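Side-chain contacts in putative diguanylate cyclase (GGDEF) with PAS/PAC domain (Rhodopseudomonas palustris, PDB 3LIF), which probably makes cyclic di-GMP from two GTP molecules with its GGDEF domain, the chain described here being the extracellular PDC-fold sensor part: residues T29-G34 with L67-D72; R132-T137 with G143-T148. All blocks are in the same frame, centred on the assembly; numbering follows the deposited sequence.

Contact 1. Residues T29-G34 with L67-D72; sequences THTFQG and LPQLSD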
ATOM      1  N   THR A  29      -4.624  -6.100   4.851  1.00 27.54           N
ATOM      2  CA  THR A  29      -3.781  -7.000   5.598  1.00 27.11           C
ATOM      3  C   THR A  29      -3.406  -8.228   4.766  1.00 27.96           C
ATOM      4  O   THR A  29      -2.243  -8.571   4.640  1.00 28.88           O
ATOM      5  CB  THR A  29      -4.364  -7.439   6.918  1.00 26.32           C
ATOM      6  OG1 THR A  29      -4.549  -6.300   7.781  1.00 26.11           O
ATOM      7  CG2 THR A  29      -3.371  -8.396   7.569  1.00 23.85           C
ATOM      8  N   HIS A  30      -4.373  -8.881   4.166  1.00 28.77           N
ATOM      9  CA  HIS A  30      -4.082 -10.125   3.459  0.50 29.42           C
ATOM     10  C   HIS A  30      -3.169  -9.836   2.263  1.00 29.43           C
ATOM     11  O   HIS A  30      -2.250 -10.620   1.990  1.00 29.00           O
ATOM     12  CB  HIS A  30      -5.355 -10.884   2.980  0.50 29.60           C
ATOM     13  CG  HIS A  30      -6.212 -11.449   4.079  0.50 30.64           C
ATOM     14  ND1 HIS A  30      -5.703 -11.883   5.286  0.50 31.80           N
ATOM     15  CD2 HIS A  30      -7.553 -11.668   4.134  0.50 30.23           C
ATOM     16  CE1 HIS A  30      -6.694 -12.319   6.045  0.50 32.21           C
ATOM     17  NE2 HIS A  30      -7.825 -12.201   5.367  0.50 31.43           N
ATOM     18  N   THR A  31      -3.415  -8.725   1.554  1.00 29.54           N
ATOM     19  CA  THR A  31      -2.601  -8.409   0.368  1.00 30.30           C
ATOM     20  C   THR A  31      -1.128  -8.131   0.720  1.00 30.95           C
ATOM     21  O   THR A  31      -0.221  -8.707   0.134  1.00 30.73           O
ATOM     22  CB  THR A  31      -3.114  -7.207  -0.332  1.00 30.26           C
ATOM     23  OG1 THR A  31      -4.483  -7.428  -0.702  1.00 33.87           O
ATOM     24  CG2 THR A  31      -2.274  -6.937  -1.556  1.00 28.70           C
ATOM     25  N   PHE A  32      -0.888  -7.269   1.695  1.00 31.06           N
ATOM     26  CA  PHE A  32       0.490  -7.085   2.142  1.00 32.60           C
ATOM     27  C   PHE A  32       1.123  -8.363   2.684  1.00 33.82           C
ATOM     28  O   PHE A  32       2.295  -8.628   2.396  1.00 34.88           O
ATOM     29  CB  PHE A  32       0.639  -5.877   3.082  1.00 31.51           C
ATOM     30  CG  PHE A  32       0.537  -4.579   2.343  1.00 30.97           C
ATOM     31  CD1 PHE A  32      -0.699  -4.028   2.049  1.00 28.39           C
ATOM     32  CD2 PHE A  32       1.678  -3.947   1.851  1.00 29.13           C
ATOM     33  CE1 PHE A  32      -0.798  -2.845   1.311  1.00 26.28           C
ATOM     34  CE2 PHE A  32       1.576  -2.749   1.159  1.00 29.18           C
ATOM     35  CZ  PHE A  32       0.348  -2.222   0.857  1.00 27.38           C
ATOM     36  N   GLN A  33       0.349  -9.164   3.428  1.00 34.72           N
ATOM     37  CA  GLN A  33       0.848 -10.396   3.993  1.00 34.96           C
ATOM     38  C   GLN A  33       1.315 -11.254   2.827  1.00 33.74           C
ATOM     39  O   GLN A  33       2.392 -11.827   2.830  1.00 32.61           O
ATOM     40  CB  GLN A  33      -0.305 -11.104   4.616  1.00 36.05           C
ATOM     41  CG  GLN A  33       0.062 -12.152   5.603  1.00 42.09           C
ATOM     42  CD  GLN A  33      -0.262 -11.604   6.991  1.00 51.69           C
ATOM     43  OE1 GLN A  33      -1.223 -12.055   7.632  1.00 56.42           O
ATOM     44  NE2 GLN A  33       0.502 -10.583   7.445  1.00 51.32           N
ATOM     45  N   GLY A  34       0.494 -11.316   1.802  1.00 32.96           N
ATOM     46  CA  GLY A  34       0.850 -12.114   0.656  1.00 33.57           C
ATOM     47  C   GLY A  34       2.230 -11.737   0.172  1.00 34.28           C
ATOM     48  O   GLY A  34       3.035 -12.610  -0.126  1.00 35.76           O
ATOM     49  N   LEU A  67       2.178 -12.525  -8.832  1.00 45.19           N
ATOM     50  CA  LEU A  67       1.625 -11.762  -7.766  1.00 43.23           C
ATOM     51  C   LEU A  67       0.890 -10.608  -8.451  1.00 41.66           C
ATOM     52  O   LEU A  67       1.520  -9.785  -9.136  1.00 41.67           O
ATOM     53  CB  LEU A  67       2.752 -11.290  -6.845  1.00 43.20           C
ATOM     54  CG  LEU A  67       3.013 -12.204  -5.656  1.00 43.81           C
ATOM     55  CD1 LEU A  67       1.791 -12.310  -4.763  1.00 43.15           C
ATOM     56  CD2 LEU A  67       3.336 -13.564  -6.154  1.00 47.28           C
ATOM     57  N   PRO A  68      -0.454 -10.573  -8.325  1.00 39.75           N
ATOM     58  CA  PRO A  68      -1.170  -9.464  -8.967  1.00 37.93           C
ATOM     59  C   PRO A  68      -0.952  -8.184  -8.212  1.00 36.59           C
ATOM     60  O   PRO A  68      -1.128  -7.142  -8.782  1.00 37.17           O
ATOM     61  CB  PRO A  68      -2.636  -9.865  -8.882  1.00 37.85           C
ATOM     62  CG  PRO A  68      -2.657 -11.262  -8.265  1.00 38.30           C
ATOM     63  CD  PRO A  68      -1.350 -11.472  -7.581  1.00 39.11           C
ATOM     64  N   GLN A  69      -0.546  -8.235  -6.948  1.00 34.85           N
ATOM     65  CA  GLN A  69      -0.326  -6.970  -6.226  1.00 33.86           C
ATOM     66  C   GLN A  69       1.089  -6.305  -6.330  1.00 33.75           C
ATOM     67  O   GLN A  69       1.309  -5.183  -5.796  1.00 33.64           O
ATOM     68  CB  GLN A  69      -0.688  -7.116  -4.768  1.00 32.10           C
ATOM     69  CG  GLN A  69       0.311  -7.912  -4.024  1.00 32.68           C
ATOM     70  CD  GLN A  69      -0.119  -9.403  -3.867  1.00 33.74           C
ATOM     71  OE1 GLN A  69      -0.356 -10.117  -4.862  1.00 30.62           O
ATOM     72  NE2 GLN A  69      -0.235  -9.855  -2.597  1.00 30.38           N
ATOM     73  N   LEU A  70       2.032  -6.986  -6.986  1.00 32.79           N
ATOM     74  CA  LEU A  70       3.395  -6.513  -7.100  1.00 32.37           C
ATOM     75  C   LEU A  70       3.647  -6.313  -8.553  1.00 33.18           C
ATOM     76  O   LEU A  70       3.417  -7.196  -9.325  1.00 35.25           O
ATOM     77  CB  LEU A  70       4.325  -7.565  -6.571  1.00 31.67           C
ATOM     78  CG  LEU A  70       4.203  -7.788  -5.063  1.00 31.64           C
ATOM     79  CD1 LEU A  70       5.384  -8.598  -4.576  1.00 30.10           C
ATOM     80  CD2 LEU A  70       4.161  -6.474  -4.285  1.00 33.24           C
ATOM     81  N   SER A  71       4.053  -5.136  -8.978  1.00 34.00           N
ATOM     82  CA  SER A  71       4.321  -4.939 -10.404  1.00 33.79           C
ATOM     83  C   SER A  71       5.620  -5.592 -10.792  1.00 32.85           C
ATOM     84  O   SER A  71       5.728  -6.107 -11.856  1.00 33.44           O
ATOM     85  CB  SER A  71       4.457  -3.464 -10.720  1.00 33.67           C
ATOM     86  OG  SER A  71       3.174  -2.865 -10.706  1.00 38.55           O
ATOM     87  N   ASP A  72       6.620  -5.515  -9.928  1.00 31.95           N
ATOM     88  CA  ASP A  72       7.954  -5.962 -10.257  1.00 31.65           C
ATOM     89  C   ASP A  72       8.763  -6.122  -8.987  1.00 30.93           C
ATOM     90  O   ASP A  72       8.306  -5.701  -7.901  1.00 32.31           O
ATOM     91  CB  ASP A  72       8.625  -5.016 -11.216  1.00 31.57           C
ATOM     92  CG  ASP A  72       8.655  -3.618 -10.698  1.00 34.15           C
ATOM     93  OD1 ASP A  72       8.584  -3.460  -9.441  1.00 37.32           O
ATOM     94  OD2 ASP A  72       8.729  -2.687 -11.541  1.00 32.22           O
TER
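Gln69 NE2 gives a hydrogen bond to the backbone O of Thr31, 3.0 Å away, with an angle of 151° at the hydrogen. The oxygen lies almost in the plane of the Gln69 amide. Seen from the acceptor, the donor comes in at an angle of 128° to the C=O bond and somewhat tilted from the carbonyl plane, so it meets this helix carbonyl obliquely rather than head-on. Beside that bond the two side chains run antiparallel alongside one another. The Thr31 methyl CG2 sits 3.6 Å from Gln69 CB and 3.7 Å from Gln69 CG, so it runs alongside the aliphatic root of the glutamine. Gln69 holds CG between its backbone N and carbonyl carbon (chi1 73°), and a bend at chi2 brings the amide back over this methyl to the helix. Thr31 OG1 is turned to its own helix, where it bonds to His27 O. In the PDC fold of this sensor domain, the contact fastens the long N-terminal helix to the loop that leads into strand 70-76, which lies between strands 82-85 and 141-149 in one of the two five-stranded antiparallel sheets. Helix 151-158 adjoins the same spot, with Tyr153 touching both Thr31 and Gln69. An alanine in place of Gln69 would probably leave the Thr31 carbonyl without this side-chain donor and open a gap beside the Thr31 methyl. Further along the helix, a beta carbon at Gly34 would point toward the Gln69 amide.

Contact 2. Residues R132-T137 with G143-T148; sequences RRLETT and GVVVAT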
ATOM      1  N   ARG A 132      12.422  -5.602   1.947  1.00 28.31           N
ATOM      2  CA  ARG A 132      12.969  -6.405   3.064  1.00 29.10           C
ATOM      3  C   ARG A 132      14.496  -6.454   3.064  1.00 29.25           C
ATOM      4  O   ARG A 132      15.131  -6.565   2.001  1.00 31.19           O
ATOM      5  CB  ARG A 132      12.302  -7.826   3.150  1.00 28.80           C
ATOM      6  CG  ARG A 132      11.261  -7.895   4.278  1.00 30.85           C
ATOM      7  CD  ARG A 132      10.297  -9.126   4.272  1.00 43.16           C
ATOM      8  NE  ARG A 132      10.746 -10.098   5.275  1.00 45.60           N
ATOM      9  CZ  ARG A 132      11.688  -9.752   6.130  1.00 46.99           C
ATOM     10  NH1 ARG A 132      12.160  -8.497   6.046  1.00 49.71           N
ATOM     11  NH2 ARG A 132      12.124 -10.595   7.046  1.00 45.68           N
ATOM     12  N   ARG A 133      15.093  -6.366   4.241  1.00 29.43           N
ATOM     13  CA  ARG A 133      16.541  -6.543   4.393  1.00 29.83           C
ATOM     14  C   ARG A 133      17.081  -7.928   4.023  1.00 31.05           C
ATOM     15  O   ARG A 133      16.629  -8.911   4.616  1.00 32.71           O
ATOM     16  CB  ARG A 133      16.898  -6.334   5.835  1.00 28.90           C
ATOM     17  CG  ARG A 133      18.353  -6.471   6.129  1.00 30.29           C
ATOM     18  CD  ARG A 133      18.547  -6.675   7.613  1.00 35.18           C
ATOM     19  NE  ARG A 133      19.460  -5.679   8.125  1.00 41.75           N
ATOM     20  CZ  ARG A 133      20.645  -5.951   8.656  1.00 41.30           C
ATOM     21  NH1 ARG A 133      21.038  -7.235   8.747  1.00 39.39           N
ATOM     22  NH2 ARG A 133      21.412  -4.931   9.063  1.00 35.27           N
ATOM     23  N   LEU A 134      18.031  -8.023   3.070  1.00 31.59           N
ATOM     24  CA  LEU A 134      18.796  -9.284   2.780  1.00 31.28           C
ATOM     25  C   LEU A 134      19.937  -9.532   3.762  1.00 32.23           C
ATOM     26  O   LEU A 134      20.534  -8.587   4.302  1.00 33.35           O
ATOM     27  CB  LEU A 134      19.390  -9.238   1.405  1.00 29.79           C
ATOM     28  CG  LEU A 134      18.287  -9.050   0.391  1.00 29.93           C
ATOM     29  CD1 LEU A 134      18.905  -9.081  -0.976  1.00 26.61           C
ATOM     30  CD2 LEU A 134      17.171 -10.130   0.577  1.00 28.19           C
ATOM     31  N   GLU A 135      20.232 -10.794   4.023  1.00 33.38           N
ATOM     32  CA  GLU A 135      21.246 -11.129   5.012  1.00 34.64           C
ATOM     33  C   GLU A 135      22.030 -12.350   4.541  1.00 36.50           C
ATOM     34  O   GLU A 135      21.556 -13.168   3.732  1.00 35.91           O
ATOM     35  CB  GLU A 135      20.656 -11.341   6.410  1.00 33.69           C
ATOM     36  CG  GLU A 135      20.401 -10.042   7.146  0.50 32.77           C
ATOM     37  CD  GLU A 135      19.864 -10.230   8.563  0.50 32.10           C
ATOM     38  OE1 GLU A 135      19.608  -9.190   9.205  0.50 30.56           O
ATOM     39  OE2 GLU A 135      19.690 -11.391   9.029  0.50 30.05           O
ATOM     40  N   THR A 136      23.270 -12.443   5.019  1.00 38.67           N
ATOM     41  CA  THR A 136      24.072 -13.663   4.819  1.00 39.35           C
ATOM     42  C   THR A 136      23.919 -14.549   6.063  1.00 40.91           C
ATOM     43  O   THR A 136      23.509 -14.073   7.169  1.00 40.93           O
ATOM     44  CB  THR A 136      25.548 -13.321   4.640  1.00 38.75           C
ATOM     45  OG1 THR A 136      25.916 -12.258   5.538  1.00 36.74           O
ATOM     46  CG2 THR A 136      25.777 -12.911   3.254  1.00 37.38           C
ATOM     47  N   THR A 137      24.242 -15.830   5.886  1.00 41.70           N
ATOM     48  CA  THR A 137      24.094 -16.791   6.980  1.00 42.31           C
ATOM     49  C   THR A 137      24.576 -16.243   8.328  1.00 42.82           C
ATOM     50  O   THR A 137      24.050 -16.625   9.370  1.00 43.38           O
ATOM     51  CB  THR A 137      24.805 -18.080   6.648  1.00 42.47           C
ATOM     52  OG1 THR A 137      26.194 -17.783   6.391  1.00 44.03           O
ATOM     53  CG2 THR A 137      24.145 -18.766   5.406  1.00 41.22           C
ATOM     54  N   GLY A 143      22.101  -6.431   1.395  1.00 29.55           N
ATOM     55  CA  GLY A 143      21.270  -5.643   0.375  1.00 29.77           C
ATOM     56  C   GLY A 143      19.827  -5.881   0.792  1.00 29.47           C
ATOM     57  O   GLY A 143      19.480  -5.654   1.976  1.00 28.89           O
ATOM     58  N   VAL A 144      18.916  -6.136  -0.126  1.00 29.43           N
ATOM     59  CA  VAL A 144      17.619  -5.443  -0.248  1.00 29.39           C
ATOM     60  C   VAL A 144      16.822  -6.111  -1.344  1.00 29.15           C
ATOM     61  O   VAL A 144      17.366  -6.268  -2.461  1.00 29.85           O
ATOM     62  CB  VAL A 144      17.561  -3.915  -0.265  1.00 29.97           C
ATOM     63  CG1 VAL A 144      16.126  -3.532  -0.496  1.00 29.49           C
ATOM     64  CG2 VAL A 144      17.950  -3.337   1.084  1.00 28.04           C
ATOM     65  N   VAL A 145      15.610  -6.607  -1.024  1.00 27.87           N
ATOM     66  CA  VAL A 145      14.596  -6.911  -2.088  1.00 26.64           C
ATOM     67  C   VAL A 145      13.573  -5.809  -1.953  1.00 27.21           C
ATOM     68  O   VAL A 145      13.142  -5.503  -0.816  1.00 28.30           O
ATOM     69  CB  VAL A 145      13.656  -8.108  -1.812  1.00 26.71           C
ATOM     70  CG1 VAL A 145      13.509  -8.985  -3.013  1.00 24.34           C
ATOM     71  CG2 VAL A 145      13.954  -8.828  -0.517  1.00 24.88           C
ATOM     72  N   VAL A 146      13.106  -5.286  -3.072  1.00 26.82           N
ATOM     73  CA  VAL A 146      12.122  -4.219  -3.079  1.00 27.82           C
ATOM     74  C   VAL A 146      11.133  -4.699  -4.095  1.00 27.19           C
ATOM     75  O   VAL A 146      11.563  -5.229  -5.135  1.00 27.16           O
ATOM     76  CB  VAL A 146      12.598  -2.972  -3.910  1.00 29.54           C
ATOM     77  CG1 VAL A 146      12.052  -1.661  -3.343  1.00 30.40           C
ATOM     78  CG2 VAL A 146      14.097  -2.965  -4.178  1.00 28.58           C
ATOM     79  N   ALA A 147       9.852  -4.428  -3.892  1.00 25.87           N
ATOM     80  CA  ALA A 147       8.905  -4.672  -4.967  1.00 25.37           C
ATOM     81  C   ALA A 147       7.888  -3.552  -4.987  1.00 25.72           C
ATOM     82  O   ALA A 147       7.578  -2.935  -3.933  1.00 26.62           O
ATOM     83  CB  ALA A 147       8.242  -6.002  -4.811  1.00 25.72           C
ATOM     84  N   THR A 148       7.407  -3.253  -6.184  1.00 24.83           N
ATOM     85  CA  THR A 148       6.492  -2.147  -6.348  1.00 25.15           C
ATOM     86  C   THR A 148       5.052  -2.577  -6.113  1.00 25.73           C
ATOM     87  O   THR A 148       4.574  -3.565  -6.695  1.00 25.02           O
ATOM     88  CB  THR A 148       6.531  -1.632  -7.776  1.00 25.58           C
ATOM     89  OG1 THR A 148       7.861  -1.231  -8.061  1.00 24.80           O
ATOM     90  CG2 THR A 148       5.620  -0.459  -7.901  1.00 21.53           C
TER
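Arg133, which faces Val144 as a non-hydrogen-bonded antiparallel pair, carries the flat group here: the Glu135 carboxylate carbon lies at the edge of its guanidinium, in plane. The two charged groups are modelled too close together, so the exact geometry of their pairing is doubtful. Arg133 NE also bonds to His104 O. Next to it, Arg132 and Val145 make a hydrogen-bonded pair. Arg132 N reaches Val145 O at 2.9 Å. Val145 N returns to Arg132 O at 3.1 Å, and both bonds are nearly straight. The same Arg132 O is approached by Val144 CA at 3.5 Å in a CA-H...O contact. Leu134 and Val145 share the other face of the sheet with their side chains roughly perpendicular, Leu134 CD2 standing 3.6 Å from Val145 CG2. Leu134 gets there with CG anti to its carbonyl carbon (chi1 -58°). Backbone bonds thus join strands 126-135 and 141-149 into a beta hairpin, while Leu134 and Val145 pack on the long helix 5-47 and Val144 on helix 99-106 at the opposite face. If the pairing with Glu135 is real, the charge of Arg133 is probably offset within its own strand.

From the N terminus, the long helix 5-47 supplies the first half of contact 1. The chain then finishes this helix, passes through helix 55-66 and comes back to it at residues 67-72, closing a loop of 32 residues. Contact 2 opens only later and closes a much shorter one, the turn of the hairpin 126-135/141-149, so the two neither nest nor cross. Their centres lie about 16 Å apart, yet both reach one sheet, in which strands 70-76 and 141-149 are neighbours. At that seam Asp72 OD1 probably bonds to Thr148 OG1 at 2.7 Å. Together they tie the N-terminal helix, strand 70-76 and the hairpin into one half of the sensor domain.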